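Local coordinates for protein involved in catabolism of external DNA (Legionella pneumophila subsp. pneumophila, PDB 2OO3) that probably methylates N6 of adenine 2030 in 23S ribosomal RNA, taking the methyl group from S-adenosyl-L-methionine, at residues S44-Y49 with H122-N127; S97-P100 with Y104-I107; F128-P133 with V139-T144. All blocks are in the same frame, centred on the assembly; numbering follows the deposited sequence.

Contact 1 (S44-Y49 with H122-N127); sequences SGRGIY and HPTEYN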
ATOM      1  N   SER A  44      -8.715   4.541   3.562  1.00  6.27           N
ATOM      2  CA  SER A  44      -8.439   5.284   2.330  1.00  8.24           C
ATOM      3  C   SER A  44      -7.844   6.694   2.475  1.00  9.25           C
ATOM      4  O   SER A  44      -7.259   7.215   1.520  1.00 11.18           O
ATOM      5  CB  SER A  44      -9.701   5.356   1.468  1.00  7.34           C
ATOM      6  OG  SER A  44     -10.178   4.052   1.243  1.00  8.52           O
ATOM      7  N   GLY A  45      -8.030   7.322   3.631  1.00  9.24           N
ATOM      8  CA  GLY A  45      -7.577   8.688   3.854  1.00  9.92           C
ATOM      9  C   GLY A  45      -8.293   9.687   2.950  1.00 10.68           C
ATOM     10  O   GLY A  45      -9.411   9.452   2.514  1.00 12.55           O
ATOM     11  N   ARG A  46      -7.663  10.809   2.642  1.00 10.12           N
ATOM     12  CA  ARG A  46      -8.355  11.836   1.862  1.00  9.71           C
ATOM     13  C   ARG A  46      -8.121  11.687   0.361  1.00  9.74           C
ATOM     14  O   ARG A  46      -8.779  12.357  -0.436  1.00 11.06           O
ATOM     15  CB  ARG A  46      -7.968  13.227   2.347  1.00 10.42           C
ATOM     16  CG  ARG A  46      -6.511  13.529   2.195  1.00 10.35           C
ATOM     17  CD  ARG A  46      -6.186  14.975   2.567  1.00 16.90           C
ATOM     18  NE  ARG A  46      -6.572  15.315   3.936  1.00 23.19           N
ATOM     19  CZ  ARG A  46      -6.654  16.565   4.396  1.00 27.44           C
ATOM     20  NH1 ARG A  46      -6.381  17.595   3.587  1.00 27.16           N
ATOM     21  NH2 ARG A  46      -7.015  16.788   5.655  1.00 27.11           N
ATOM     22  N   GLY A  47      -7.201  10.814  -0.039  1.00  9.70           N
ATOM     23  CA  GLY A  47      -7.067  10.445  -1.472  1.00  9.87           C
ATOM     24  C   GLY A  47      -6.022  11.215  -2.285  1.00  9.20           C
ATOM     25  O   GLY A  47      -5.446  10.674  -3.190  1.00  9.75           O
ATOM     26  N   ILE A  48      -5.853  12.501  -2.012  1.00 10.28           N
ATOM     27  CA  ILE A  48      -4.827  13.341  -2.632  1.00 10.79           C
ATOM     28  C   ILE A  48      -4.262  14.255  -1.532  1.00 10.03           C
ATOM     29  O   ILE A  48      -4.968  14.611  -0.582  1.00  9.19           O
ATOM     30  CB  ILE A  48      -5.351  14.188  -3.864  1.00 11.30           C
ATOM     31  CG1 ILE A  48      -6.361  15.267  -3.424  1.00 13.18           C
ATOM     32  CG2 ILE A  48      -5.989  13.283  -4.942  1.00 12.83           C
ATOM     33  CD1 ILE A  48      -6.966  16.138  -4.600  1.00 13.05           C
ATOM     34  N   TYR A  49      -2.989  14.606  -1.658  1.00  9.06           N
ATOM     35  CA  TYR A  49      -2.259  15.343  -0.608  1.00  9.21           C
ATOM     36  C   TYR A  49      -1.574  16.540  -1.209  1.00 10.29           C
ATOM     37  O   TYR A  49      -0.778  16.406  -2.157  1.00 10.51           O
ATOM     38  CB  TYR A  49      -1.250  14.405   0.112  1.00  8.49           C
ATOM     39  CG  TYR A  49      -2.018  13.273   0.754  1.00  7.27           C
ATOM     40  CD1 TYR A  49      -2.537  13.408   2.052  1.00  9.05           C
ATOM     41  CD2 TYR A  49      -2.314  12.115   0.048  1.00  5.18           C
ATOM     42  CE1 TYR A  49      -3.290  12.418   2.636  1.00  7.44           C
ATOM     43  CE2 TYR A  49      -3.078  11.104   0.625  1.00  4.54           C
ATOM     44  CZ  TYR A  49      -3.566  11.276   1.927  1.00  8.05           C
ATOM     45  OH  TYR A  49      -4.342  10.307   2.510  1.00  8.41           O
ATOM     46  N   HIS A 122     -12.393   9.002   9.446  1.00 17.47           N
ATOM     47  CA  HIS A 122     -12.386  10.420   9.833  1.00 18.18           C
ATOM     48  C   HIS A 122     -13.283  11.285   8.921  1.00 17.77           C
ATOM     49  O   HIS A 122     -13.148  11.244   7.687  1.00 16.64           O
ATOM     50  CB  HIS A 122     -10.950  10.975   9.881  1.00 19.21           C
ATOM     51  CG  HIS A 122     -10.863  12.358  10.455  1.00 23.08           C
ATOM     52  ND1 HIS A 122     -10.076  12.665  11.547  1.00 27.93           N
ATOM     53  CD2 HIS A 122     -11.480  13.511  10.101  1.00 24.44           C
ATOM     54  CE1 HIS A 122     -10.221  13.947  11.843  1.00 28.91           C
ATOM     55  NE2 HIS A 122     -11.071  14.481  10.983  1.00 28.27           N
ATOM     56  N   PRO A 123     -14.200  12.074   9.521  1.00 17.17           N
ATOM     57  CA  PRO A 123     -15.147  12.858   8.734  1.00 16.73           C
ATOM     58  C   PRO A 123     -14.540  13.902   7.806  1.00 16.51           C
ATOM     59  O   PRO A 123     -15.053  14.094   6.709  1.00 16.79           O
ATOM     60  CB  PRO A 123     -16.060  13.488   9.790  1.00 17.00           C
ATOM     61  CG  PRO A 123     -15.283  13.458  11.043  1.00 17.55           C
ATOM     62  CD  PRO A 123     -14.434  12.242  10.976  1.00 18.64           C
ATOM     63  N   THR A 124     -13.479  14.592   8.234  1.00 16.14           N
ATOM     64  CA  THR A 124     -12.814  15.552   7.345  1.00 16.08           C
ATOM     65  C   THR A 124     -12.147  14.840   6.172  1.00 14.77           C
ATOM     66  O   THR A 124     -12.278  15.283   5.016  1.00 14.77           O
ATOM     67  CB  THR A 124     -11.762  16.411   8.089  1.00 16.39           C
ATOM     68  OG1 THR A 124     -12.414  17.107   9.157  1.00 18.84           O
ATOM     69  CG2 THR A 124     -11.140  17.439   7.138  1.00 17.12           C
ATOM     70  N   GLU A 125     -11.428  13.760   6.478  1.00 12.96           N
ATOM     71  CA  GLU A 125     -10.739  12.977   5.462  1.00 12.99           C
ATOM     72  C   GLU A 125     -11.751  12.378   4.472  1.00 12.70           C
ATOM     73  O   GLU A 125     -11.584  12.462   3.248  1.00 11.44           O
ATOM     74  CB  GLU A 125      -9.909  11.861   6.105  1.00 12.00           C
ATOM     75  CG  GLU A 125      -8.831  12.388   7.068  1.00 16.94           C
ATOM     76  CD  GLU A 125      -8.078  13.565   6.469  1.00 21.65           C
ATOM     77  OE1 GLU A 125      -7.256  13.340   5.558  1.00 21.83           O
ATOM     78  OE2 GLU A 125      -8.352  14.723   6.871  1.00 23.80           O
ATOM     79  N   TYR A 126     -12.805  11.788   5.021  1.00 11.93           N
ATOM     80  CA  TYR A 126     -13.879  11.239   4.203  1.00 12.80           C
ATOM     81  C   TYR A 126     -14.473  12.297   3.272  1.00 12.98           C
ATOM     82  O   TYR A 126     -14.707  12.029   2.085  1.00 11.62           O
ATOM     83  CB  TYR A 126     -14.952  10.606   5.090  1.00 13.54           C
ATOM     84  CG  TYR A 126     -16.261  10.380   4.369  1.00 14.50           C
ATOM     85  CD1 TYR A 126     -16.447   9.252   3.547  1.00 13.46           C
ATOM     86  CD2 TYR A 126     -17.315  11.283   4.511  1.00 13.32           C
ATOM     87  CE1 TYR A 126     -17.686   9.047   2.871  1.00 13.43           C
ATOM     88  CE2 TYR A 126     -18.516  11.093   3.859  1.00 14.55           C
ATOM     89  CZ  TYR A 126     -18.693   9.968   3.041  1.00 15.98           C
ATOM     90  OH  TYR A 126     -19.899   9.813   2.393  1.00 18.43           O
ATOM     91  N   ASN A 127     -14.718  13.505   3.799  1.00 13.37           N
ATOM     92  CA  ASN A 127     -15.292  14.558   2.973  1.00 14.86           C
ATOM     93  C   ASN A 127     -14.383  14.959   1.818  1.00 14.40           C
ATOM     94  O   ASN A 127     -14.886  15.298   0.749  1.00 13.96           O
ATOM     95  CB  ASN A 127     -15.697  15.806   3.791  1.00 16.15           C
ATOM     96  CG  ASN A 127     -16.974  15.589   4.632  1.00 20.68           C
ATOM     97  OD1 ASN A 127     -16.989  15.933   5.810  1.00 28.00           O
ATOM     98  ND2 ASN A 127     -18.028  15.026   4.040  1.00 21.07           N
TER
HETATM   99  O   HOH W   1      -5.865  11.114   5.161  1.00 28.32           O
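Arg-46 and Glu-125 hold each other in a side-on, two-pronged salt bridge. The straighter bond runs from Arg-46 NE to Glu-125 OE1, 2.6 Å long and 176° at the hydrogen, with the oxygen almost in the guanidinium plane. Beside it Arg-46 NH2 reaches Glu-125 OE2 at 2.7 Å, using that oxygen's syn lone pair, though here the oxygen is tilted from the guanidinium plane. The two flat groups are only 28° from coplanar, so each nitrogen meets its own oxygen.

Glu-125 OE1 also accepts a hydrogen bond from a water 2.7 Å away, and Tyr-49 OH lies 3.2 Å from the same water. Two bonds thus grip OE1.

Arg-46 arrives with CG between its backbone N and carbonyl carbon (chi1 62°), which lays the aliphatic CB and CG close to OE1 before the chain bends at chi3. The backbones are near enough for Arg-46 CA to make a CH···O contact with Glu-125 O. Gly-45, at positive phi and close under the Tyr-49 hydroxyl, sits where the lack of a side chain suits both backbone and packing.

Further out, Phe-128 adds a cation-pi contact to Arg-46, while Glu-120, predicted to bind S-adenosyl-L-methionine, accepts hydrogen bonds from the backbone N of Gly-45 and of His-122, the N-cap residue. The salt bridge is a local link to helix 123-129; the recurring Rossmann-like features beside it are the glycine-containing loop after strand 38-41 and the acidic Glu-120 just after the neighbouring strand 115-119.

Contact 2 (S97-P100 with Y104-I107); sequences SYYP and YFAI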
ATOM      1  N   SER A  97       3.731  19.262  -6.384  1.00 15.51           N
ATOM      2  CA  SER A  97       2.804  20.063  -5.610  1.00 14.40           C
ATOM      3  C   SER A  97       1.836  19.167  -4.864  1.00 12.32           C
ATOM      4  O   SER A  97       1.419  19.519  -3.766  1.00 10.16           O
ATOM      5  CB  SER A  97       1.975  20.996  -6.510  1.00 15.46           C
ATOM      6  OG  SER A  97       2.805  21.992  -7.102  1.00 18.46           O
ATOM      7  N   TYR A  98       1.488  18.038  -5.503  1.00 10.48           N
ATOM      8  CA  TYR A  98       0.536  17.056  -4.982  1.00  9.73           C
ATOM      9  C   TYR A  98       1.145  15.669  -4.961  1.00  9.14           C
ATOM     10  O   TYR A  98       1.888  15.279  -5.885  1.00  9.50           O
ATOM     11  CB  TYR A  98      -0.761  17.046  -5.816  1.00 10.46           C
ATOM     12  CG  TYR A  98      -1.816  17.960  -5.216  1.00 12.28           C
ATOM     13  CD1 TYR A  98      -2.882  17.440  -4.483  1.00 12.52           C
ATOM     14  CD2 TYR A  98      -1.696  19.359  -5.321  1.00 14.07           C
ATOM     15  CE1 TYR A  98      -3.855  18.317  -3.897  1.00 13.13           C
ATOM     16  CE2 TYR A  98      -2.648  20.230  -4.737  1.00 14.60           C
ATOM     17  CZ  TYR A  98      -3.705  19.699  -4.039  1.00 13.97           C
ATOM     18  OH  TYR A  98      -4.630  20.559  -3.456  1.00 17.80           O
ATOM     19  N   TYR A  99       0.829  14.921  -3.917  1.00  7.66           N
ATOM     20  CA  TYR A  99       1.108  13.487  -3.911  1.00  6.26           C
ATOM     21  C   TYR A  99      -0.222  12.694  -3.860  1.00  6.42           C
ATOM     22  O   TYR A  99      -1.086  13.011  -3.036  1.00  5.89           O
ATOM     23  CB  TYR A  99       2.021  13.127  -2.705  1.00  5.76           C
ATOM     24  CG  TYR A  99       2.467  11.675  -2.720  1.00  5.31           C
ATOM     25  CD1 TYR A  99       3.466  11.256  -3.583  1.00  4.67           C
ATOM     26  CD2 TYR A  99       1.848  10.725  -1.909  1.00  4.78           C
ATOM     27  CE1 TYR A  99       3.875   9.933  -3.609  1.00  5.58           C
ATOM     28  CE2 TYR A  99       2.224   9.383  -1.952  1.00  4.84           C
ATOM     29  CZ  TYR A  99       3.259   9.011  -2.801  1.00  5.14           C
ATOM     30  OH  TYR A  99       3.626   7.708  -2.897  1.00  5.31           O
ATOM     31  N   PRO A 100      -0.385  11.667  -4.730  1.00  5.47           N
ATOM     32  CA  PRO A 100      -1.635  10.898  -4.706  1.00  5.73           C
ATOM     33  C   PRO A 100      -1.701   9.913  -3.546  1.00  6.12           C
ATOM     34  O   PRO A 100      -0.669   9.383  -3.102  1.00  6.80           O
ATOM     35  CB  PRO A 100      -1.633  10.149  -6.047  1.00  5.14           C
ATOM     36  CG  PRO A 100      -0.319  10.390  -6.693  1.00  7.17           C
ATOM     37  CD  PRO A 100       0.560  11.168  -5.742  1.00  6.20           C
ATOM     38  N   TYR A 104      -6.144   7.204  -5.477  1.00  6.22           N
ATOM     39  CA  TYR A 104      -5.797   7.859  -6.740  1.00  6.10           C
ATOM     40  C   TYR A 104      -4.960   6.941  -7.636  1.00  6.16           C
ATOM     41  O   TYR A 104      -5.187   6.878  -8.852  1.00  6.49           O
ATOM     42  CB  TYR A 104      -5.090   9.205  -6.470  1.00  5.88           C
ATOM     43  CG  TYR A 104      -5.081  10.127  -7.668  1.00  7.15           C
ATOM     44  CD1 TYR A 104      -6.061  11.117  -7.817  1.00  8.66           C
ATOM     45  CD2 TYR A 104      -4.079  10.038  -8.630  1.00  3.79           C
ATOM     46  CE1 TYR A 104      -6.087  11.962  -8.944  1.00  9.08           C
ATOM     47  CE2 TYR A 104      -4.067  10.921  -9.750  1.00  6.57           C
ATOM     48  CZ  TYR A 104      -5.082  11.858  -9.889  1.00  7.75           C
ATOM     49  OH  TYR A 104      -5.086  12.710 -10.967  1.00  7.99           O
ATOM     50  N   PHE A 105      -4.027   6.182  -7.064  1.00  5.73           N
ATOM     51  CA  PHE A 105      -3.368   5.125  -7.856  1.00  6.00           C
ATOM     52  C   PHE A 105      -4.362   4.078  -8.387  1.00  6.61           C
ATOM     53  O   PHE A 105      -4.318   3.691  -9.587  1.00  7.10           O
ATOM     54  CB  PHE A 105      -2.246   4.455  -7.028  1.00  6.31           C
ATOM     55  CG  PHE A 105      -1.067   5.374  -6.747  1.00  6.51           C
ATOM     56  CD1 PHE A 105      -0.106   5.631  -7.744  1.00  6.30           C
ATOM     57  CD2 PHE A 105      -0.908   5.958  -5.504  1.00  5.12           C
ATOM     58  CE1 PHE A 105       0.994   6.484  -7.482  1.00  6.36           C
ATOM     59  CE2 PHE A 105       0.200   6.806  -5.229  1.00  4.66           C
ATOM     60  CZ  PHE A 105       1.132   7.069  -6.227  1.00  4.31           C
ATOM     61  N   ALA A 106      -5.245   3.586  -7.520  1.00  6.58           N
ATOM     62  CA  ALA A 106      -6.155   2.501  -7.919  1.00  8.39           C
ATOM     63  C   ALA A 106      -7.117   2.915  -9.048  1.00  9.83           C
ATOM     64  O   ALA A 106      -7.367   2.175 -10.007  1.00  9.81           O
ATOM     65  CB  ALA A 106      -6.917   1.960  -6.687  1.00  7.08           C
ATOM     66  N   ILE A 107      -7.648   4.124  -8.939  1.00 10.51           N
ATOM     67  CA  ILE A 107      -8.554   4.637  -9.944  1.00 10.61           C
ATOM     68  C   ILE A 107      -7.832   4.763 -11.278  1.00 11.78           C
ATOM     69  O   ILE A 107      -8.419   4.555 -12.328  1.00 12.13           O
ATOM     70  CB  ILE A 107      -9.176   5.988  -9.473  1.00 10.32           C
ATOM     71  CG1 ILE A 107     -10.187   5.731  -8.352  1.00  7.72           C
ATOM     72  CG2 ILE A 107      -9.912   6.634 -10.600  1.00 13.81           C
ATOM     73  CD1 ILE A 107     -10.643   7.029  -7.542  1.00 10.64           C
TER
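Pro-100 packs against both Tyr-104 and Phe-105; no hydrogen bond crosses between the segments, and the packing is mainly apolar. Its aliphatic part is made with Tyr-104: Pro-100 CB lies 3.6 Å from Tyr-104 CD2 and equally near Tyr-104 CB, meeting the ring obliquely at the root of the side chain. Tyr-104 carries CG anti to its own nitrogen (chi1 -162°), and this sets the ring alongside the proline. A tyrosine suits the place because its far end can be polar: the hydroxyl leaves the contact and bonds to Gln-89.

The CH-pi part belongs to Phe-105. Pro-100 CB stands over one face of the phenyl ring, 4.3 Å from the centroid and 26° off the normal, while Pro-100 CG comes to 3.7 Å from Phe-105 CZ. A chi1 of -68° swings the Phe-105 ring to where one face meets the proline, the two side chains crossing at a slant. The compact proline ring presents CH groups that aromatic neighbours can receive, and it has no N-H needing a partner.

The contact between the aromatic side chains is looser. Tyr-99 OH approaches Phe-105 CZ at 4.2 Å, obliquely to both rings; the Tyr-99 hydroxyl is hydrogen-bonded instead to His-20 and Tyr-83. His-20, predicted to bind S-adenosyl-L-methionine, also meets the rings of Tyr-99 and Phe-105. The strand-to-helix turn carries Ser-102, likewise predicted, beside the probable cofactor site.

One polar atom is enclosed with the apolar groups: Pro-100 O, 3.5 Å from Phe-105 CE2, is buried without a hydrogen-bonding partner in the model. The chemistry is therefore that of a hydrophobic joint, in which shape and CH-pi contact fasten strand 98-100 to helix 102-109, and Tyr-99 and Tyr-104 send their hydroxyls to partners beyond it.

Contact 3 (F128-P133 with V139-T144); sequences FLLKLP and VYVNHT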
ATOM      1  N   PHE A 128     -13.063  14.896   2.020  1.00 13.32           N
ATOM      2  CA  PHE A 128     -12.121  15.168   0.928  1.00 13.74           C
ATOM      3  C   PHE A 128     -12.101  14.034  -0.072  1.00 12.44           C
ATOM      4  O   PHE A 128     -11.993  14.256  -1.252  1.00 10.84           O
ATOM      5  CB  PHE A 128     -10.698  15.373   1.441  1.00 14.69           C
ATOM      6  CG  PHE A 128     -10.412  16.754   1.937  1.00 19.29           C
ATOM      7  CD1 PHE A 128     -10.258  17.818   1.045  1.00 22.54           C
ATOM      8  CD2 PHE A 128     -10.221  16.990   3.300  1.00 23.58           C
ATOM      9  CE1 PHE A 128      -9.973  19.106   1.522  1.00 25.51           C
ATOM     10  CE2 PHE A 128      -9.934  18.275   3.790  1.00 24.43           C
ATOM     11  CZ  PHE A 128      -9.815  19.334   2.898  1.00 23.61           C
ATOM     12  N   LEU A 129     -12.210  12.807   0.412  1.00 12.47           N
ATOM     13  CA  LEU A 129     -12.230  11.620  -0.458  1.00 12.56           C
ATOM     14  C   LEU A 129     -13.443  11.609  -1.414  1.00 12.28           C
ATOM     15  O   LEU A 129     -13.378  11.066  -2.524  1.00 12.33           O
ATOM     16  CB  LEU A 129     -12.257  10.368   0.421  1.00 11.41           C
ATOM     17  CG  LEU A 129     -12.039   9.002  -0.245  1.00 11.73           C
ATOM     18  CD1 LEU A 129     -10.652   8.931  -0.889  1.00  8.13           C
ATOM     19  CD2 LEU A 129     -12.185   7.968   0.839  1.00 10.61           C
ATOM     20  N   LEU A 130     -14.539  12.238  -0.993  1.00 11.86           N
ATOM     21  CA  LEU A 130     -15.714  12.382  -1.863  1.00 11.56           C
ATOM     22  C   LEU A 130     -15.433  13.232  -3.098  1.00 11.12           C
ATOM     23  O   LEU A 130     -16.230  13.222  -4.040  1.00 11.43           O
ATOM     24  CB  LEU A 130     -16.906  13.009  -1.088  1.00 11.73           C
ATOM     25  CG  LEU A 130     -17.520  12.156   0.009  1.00 11.13           C
ATOM     26  CD1 LEU A 130     -18.559  12.962   0.812  1.00 11.73           C
ATOM     27  CD2 LEU A 130     -18.143  10.868  -0.580  1.00 13.43           C
ATOM     28  N   LYS A 131     -14.323  13.974  -3.091  1.00  9.97           N
ATOM     29  CA  LYS A 131     -13.954  14.851  -4.202  1.00 10.71           C
ATOM     30  C   LYS A 131     -12.990  14.213  -5.237  1.00 10.28           C
ATOM     31  O   LYS A 131     -12.647  14.835  -6.214  1.00 10.37           O
ATOM     32  CB  LYS A 131     -13.305  16.118  -3.638  1.00 10.55           C
ATOM     33  CG  LYS A 131     -14.194  16.926  -2.632  1.00 14.78           C
ATOM     34  CD  LYS A 131     -15.389  17.461  -3.386  1.00 21.61           C
ATOM     35  CE  LYS A 131     -15.965  18.798  -2.843  1.00 26.36           C
ATOM     36  NZ  LYS A 131     -17.111  19.268  -3.753  1.00 24.19           N
ATOM     37  N   LEU A 132     -12.518  13.000  -4.995  1.00 11.10           N
ATOM     38  CA  LEU A 132     -11.642  12.312  -5.972  1.00 12.28           C
ATOM     39  C   LEU A 132     -12.333  12.077  -7.297  1.00 11.60           C
ATOM     40  O   LEU A 132     -13.503  11.660  -7.291  1.00 10.48           O
ATOM     41  CB  LEU A 132     -11.207  10.960  -5.426  1.00 13.13           C
ATOM     42  CG  LEU A 132     -10.029  10.992  -4.431  1.00 17.78           C
ATOM     43  CD1 LEU A 132      -8.847  10.370  -5.135  1.00 17.20           C
ATOM     44  CD2 LEU A 132      -9.681  12.402  -3.798  1.00 16.77           C
ATOM     45  N   PRO A 133     -11.621  12.331  -8.431  1.00 10.51           N
ATOM     46  CA  PRO A 133     -12.227  12.000  -9.729  1.00 10.64           C
ATOM     47  C   PRO A 133     -12.418  10.473  -9.842  1.00 10.53           C
ATOM     48  O   PRO A 133     -11.601   9.704  -9.291  1.00 10.02           O
ATOM     49  CB  PRO A 133     -11.171  12.477 -10.769  1.00 10.66           C
ATOM     50  CG  PRO A 133      -9.864  12.514 -10.026  1.00 10.64           C
ATOM     51  CD  PRO A 133     -10.258  12.893  -8.586  1.00 10.52           C
ATOM     52  N   VAL A 139     -16.693   3.745  -8.302  1.00  7.45           N
ATOM     53  CA  VAL A 139     -16.050   4.043  -7.035  1.00  7.57           C
ATOM     54  C   VAL A 139     -17.068   4.285  -5.914  1.00  7.51           C
ATOM     55  O   VAL A 139     -17.838   5.239  -5.970  1.00  6.78           O
ATOM     56  CB  VAL A 139     -15.102   5.275  -7.142  1.00  7.42           C
ATOM     57  CG1 VAL A 139     -14.407   5.551  -5.783  1.00  7.26           C
ATOM     58  CG2 VAL A 139     -14.045   5.070  -8.224  1.00  8.87           C
ATOM     59  N   TYR A 140     -17.075   3.418  -4.914  1.00  7.39           N
ATOM     60  CA  TYR A 140     -17.967   3.584  -3.755  1.00  8.22           C
ATOM     61  C   TYR A 140     -17.199   4.050  -2.544  1.00  9.12           C
ATOM     62  O   TYR A 140     -16.353   3.315  -2.022  1.00 10.75           O
ATOM     63  CB  TYR A 140     -18.671   2.267  -3.439  1.00  8.21           C
ATOM     64  CG  TYR A 140     -19.591   1.871  -4.571  1.00  9.08           C
ATOM     65  CD1 TYR A 140     -20.941   2.282  -4.576  1.00  6.93           C
ATOM     66  CD2 TYR A 140     -19.116   1.127  -5.662  1.00  7.26           C
ATOM     67  CE1 TYR A 140     -21.790   1.948  -5.632  1.00  6.38           C
ATOM     68  CE2 TYR A 140     -19.975   0.775  -6.733  1.00  7.82           C
ATOM     69  CZ  TYR A 140     -21.307   1.183  -6.693  1.00  8.43           C
ATOM     70  OH  TYR A 140     -22.136   0.838  -7.742  1.00 10.67           O
ATOM     71  N   VAL A 141     -17.488   5.261  -2.089  1.00  9.94           N
ATOM     72  CA  VAL A 141     -16.783   5.842  -0.938  1.00 10.98           C
ATOM     73  C   VAL A 141     -17.670   5.733   0.288  1.00 12.35           C
ATOM     74  O   VAL A 141     -18.819   6.192   0.252  1.00 12.21           O
ATOM     75  CB  VAL A 141     -16.463   7.314  -1.194  1.00 11.50           C
ATOM     76  CG1 VAL A 141     -15.695   7.939  -0.004  1.00 13.10           C
ATOM     77  CG2 VAL A 141     -15.671   7.474  -2.486  1.00 12.91           C
ATOM     78  N   ASN A 142     -17.143   5.138   1.367  1.00 12.17           N
ATOM     79  CA  ASN A 142     -17.902   4.855   2.588  1.00 14.24           C
ATOM     80  C   ASN A 142     -17.289   5.392   3.882  1.00 14.46           C
ATOM     81  O   ASN A 142     -16.101   5.195   4.145  1.00 15.11           O
ATOM     82  CB  ASN A 142     -18.119   3.364   2.697  1.00 14.71           C
ATOM     83  CG  ASN A 142     -18.905   2.829   1.524  1.00 19.12           C
ATOM     84  OD1 ASN A 142     -20.132   2.737   1.575  1.00 23.75           O
ATOM     85  ND2 ASN A 142     -18.200   2.488   0.442  1.00 24.83           N
ATOM     86  N   HIS A 143     -18.090   6.110   4.659  1.00 13.73           N
ATOM     87  CA  HIS A 143     -17.659   6.661   5.937  1.00 14.92           C
ATOM     88  C   HIS A 143     -17.924   5.599   7.009  1.00 15.24           C
ATOM     89  O   HIS A 143     -19.023   5.487   7.549  1.00 14.27           O
ATOM     90  CB  HIS A 143     -18.403   7.980   6.227  1.00 15.19           C
ATOM     91  CG  HIS A 143     -17.927   8.685   7.458  1.00 18.07           C
ATOM     92  ND1 HIS A 143     -18.685   9.643   8.108  1.00 19.10           N
ATOM     93  CD2 HIS A 143     -16.775   8.574   8.161  1.00 18.04           C
ATOM     94  CE1 HIS A 143     -18.014  10.091   9.150  1.00 20.09           C
ATOM     95  NE2 HIS A 143     -16.863   9.445   9.219  1.00 21.37           N
ATOM     96  N   THR A 144     -16.902   4.788   7.275  1.00 15.64           N
ATOM     97  CA  THR A 144     -17.080   3.587   8.043  1.00 15.90           C
ATOM     98  C   THR A 144     -15.742   3.062   8.528  1.00 16.77           C
ATOM     99  O   THR A 144     -14.684   3.388   7.968  1.00 16.10           O
ATOM    100  CB  THR A 144     -17.873   2.517   7.243  1.00 16.96           C
ATOM    101  OG1 THR A 144     -18.380   1.519   8.143  1.00 18.52           O
ATOM    102  CG2 THR A 144     -17.029   1.878   6.100  1.00 16.30           C
TER
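The beta-alpha-beta unit made by strand 115-119, helix 123-129 and strand 139-142 is closed here, where Leu-129 and the following Leu-130 meet Val-141 on the second strand. Such crossovers build the parallel part of a Rossmann-like sheet, and strand 139-142 is its outermost strand on this side.

Val-141 does its touching with one methyl above all. CG1 lies anti to the backbone N (chi1 -179°) and is the methyl that both leucines touch. Leu-129 CD2 comes to 3.6 Å from Val-141 CG1, with Leu-129 CG close behind, so the branch point as well as the tip of the leucine is engaged. From the neighbouring position, Leu-130 CD2 reaches Val-141 CG1 at 3.9 Å and also lies 4.0 Å from Val-141 CB. Both leucines run at a slant to the valine.

The two leucines get there differently. Leu-129 directs its CB toward the strand and is buried, also touching Pro-103, Ser-44 and Glu-120. Leu-130 is exposed; its CG sits beside the backbone N, and since CD1 runs on anti to CA (chi2 173°), CD2 is the branch turned to the valine. A type I beta turn spans Leu-129 to Leu-132, its Leu-132 N bonded to Leu-129 O at 3.3 Å.

Valine is apt on the strand, since its beta branching favours an extended backbone and offers methyls close to the main chain; leucine's longer stem spans the distance from the helix. With no hydrogen bond crossing between the segments, methyl packing joins them, while backbone hydrogen bonds to strand 115-119 hold strand 139-142 in the sheet.

How the contacts relate
From the N terminus, the chain first passes through 44-49, then 97-100 and 104-107, before reaching 122-127. Contact 1 thus closes a long loop of 72 residues, and contact 2, a short strand-to-helix connection of three residues, is nested inside it. Contact 3 follows in series, closing a five-residue loop after helix 123-129, which it shares with contact 1. None of the loops cross. Strands 48-50 and 98-100 pair antiparallel, joining contacts 1 and 2 through Tyr-49 and Tyr-99. Leu-132 packs on Tyr-104, and Ile-107 on Val-139, so helix 102-109 bridges the small sheet to the edge of the main one.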